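PDB 2F3O: pyruvate formate-lyase 2 from Archaeoglobus fulgidus, which belongs to the glycyl radical enzymes, related to pyruvate formate-lyase and glycerol dehydratase, and probably acts as a lyase, although its substrate is not established. Local coordinates for residues A504-K509 and V528-A533. Numbering follows the deposited sequence.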
# COMPACT_ATOMS: atom_id res chain seq x y z
N ALA A 504 15.19 -16.82 7.39
CA ALA A 504 16.06 -17.22 8.49
C ALA A 504 17.23 -16.27 8.67
O ALA A 504 17.59 -15.95 9.82
CB ALA A 504 16.56 -18.64 8.29
N ASN A 505 17.83 -15.84 7.56
CA ASN A 505 18.89 -14.86 7.60
C ASN A 505 18.38 -13.55 8.18
O ASN A 505 18.95 -13.02 9.12
CB ASN A 505 19.46 -14.62 6.22
CG ASN A 505 20.62 -15.54 5.89
OD1 ASN A 505 21.80 -15.15 6.03
ND2 ASN A 505 20.31 -16.77 5.43
N ALA A 506 17.25 -13.07 7.68
CA ALA A 506 16.63 -11.83 8.17
C ALA A 506 16.39 -11.86 9.67
O ALA A 506 16.44 -10.82 10.32
CB ALA A 506 15.32 -11.57 7.45
N GLU A 507 16.16 -13.04 10.21
CA GLU A 507 15.83 -13.15 11.60
C GLU A 507 17.01 -13.34 12.52
O GLU A 507 17.01 -12.79 13.61
CB GLU A 507 14.83 -14.26 11.83
CG GLU A 507 13.46 -13.93 11.32
CD GLU A 507 12.84 -12.75 12.04
OE1 GLU A 507 12.66 -12.82 13.27
OE2 GLU A 507 12.52 -11.75 11.36
N VAL A 508 18.01 -14.12 12.11
CA VAL A 508 19.12 -14.43 13.03
C VAL A 508 20.48 -13.87 12.63
O VAL A 508 21.44 -13.93 13.40
CB VAL A 508 19.26 -15.96 13.33
CG1 VAL A 508 17.91 -16.66 13.26
CG2 VAL A 508 20.24 -16.61 12.37
N LYS A 509 20.55 -13.31 11.43
CA LYS A 509 21.78 -12.74 10.90
C LYS A 509 21.43 -11.56 9.99
O LYS A 509 21.62 -11.62 8.76
CB LYS A 509 22.53 -13.85 10.14
CG LYS A 509 23.84 -13.48 9.42
CD LYS A 509 24.94 -13.26 10.36
CE LYS A 509 26.22 -13.03 9.61
NZ LYS A 509 27.09 -12.13 10.41
N VAL A 528 19.32 -4.97 4.57
CA VAL A 528 19.48 -5.73 3.35
C VAL A 528 18.90 -7.16 3.31
O VAL A 528 18.36 -7.59 2.29
CB VAL A 528 20.96 -5.72 2.92
CG1 VAL A 528 21.76 -6.81 3.59
CG2 VAL A 528 21.07 -5.76 1.40
N SER A 529 18.93 -7.87 4.44
CA SER A 529 18.45 -9.23 4.46
C SER A 529 16.94 -9.27 4.59
O SER A 529 16.31 -10.33 4.51
CB SER A 529 19.09 -9.96 5.61
OG SER A 529 18.62 -9.44 6.82
N ARG A 530 16.35 -8.10 4.78
CA ARG A 530 14.92 -7.98 4.93
C ARG A 530 14.35 -7.38 3.63
O ARG A 530 13.14 -7.33 3.41
CB ARG A 530 14.63 -7.13 6.18
CG ARG A 530 13.18 -6.79 6.46
CD ARG A 530 12.45 -7.93 7.12
NE ARG A 530 12.96 -8.20 8.46
CZ ARG A 530 12.49 -9.16 9.24
NH1 ARG A 530 11.49 -9.94 8.82
NH2 ARG A 530 13.02 -9.34 10.45
N GLY A 531 15.23 -6.94 2.74
CA GLY A 531 14.78 -6.54 1.44
C GLY A 531 14.88 -5.08 1.09
O GLY A 531 14.30 -4.66 0.11
N GLY A 532 15.63 -4.30 1.85
CA GLY A 532 15.76 -2.86 1.59
C GLY A 532 16.43 -2.43 0.29
O GLY A 532 16.39 -1.25 -0.04
N ALA A 533 17.05 -3.36 -0.45
CA ALA A 533 17.73 -3.01 -1.71
C ALA A 533 16.69 -2.67 -2.76
O ALA A 533 15.58 -3.15 -2.65
CB ALA A 533 18.57 -4.15 -2.16
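Glu507 and Arg530 form the salt bridge that ties the last turn of helix 477-508 to the loop ahead of strand 535-543. Both bonds fall on a single carboxylate oxygen: Arg530 NH2 donates to Glu507 OE2 over 2.6 Å, with an N-H...O angle of 147°, whereas the bond from NH1 to the same OE2, at 3.3 Å, is weak. The carboxylate and guanidinium planes stand 73° apart, which excludes a coplanar, two-oxygen pairing; OE2 lies near the guanidinium edge, 19° out of its plane as seen from NH2. Glu507 starts away from the loop, and the bend at chi2 brings the carboxylate back to it. Over one guanidinium face sits the methyl of Ala506, its CB 4.1 Å from Arg530 CZ. A leucine in place of Arg530 would probably leave the Glu507 carboxylate without its cationic mate across this contact and remove the flat group covering the Ala506 methyl.

Beneath the ion pair the approach is mainly by van der Waals contact. Ala506 CB packs on Ser529 O at 3.3 Å, while Ser529 OG lies 3.4 Å from Ala506 CA, but this hydroxyl's hydrogen bond is with Asp527 OD2. Backbone pairing is helical here: Val508 N donates to Ala504 O and Lys509 N to Asn505 O, 2.8 Å away. Asn505 ND2 is satisfied by Leu501 O and Lys509 NZ by Glu267 O, while Arg530 NH1 adds a long, weak ion pair with Glu191 of the second subunit.

This is structural packing within the pyruvate formate lyase-like part of the chain: helix 124-128 covers Asn505, Glu507 and Val508, and the loop, resting through Val528 and Ala533 on strand 435-445, leads into strand 535-543, which runs parallel to that strand in the mixed sheet.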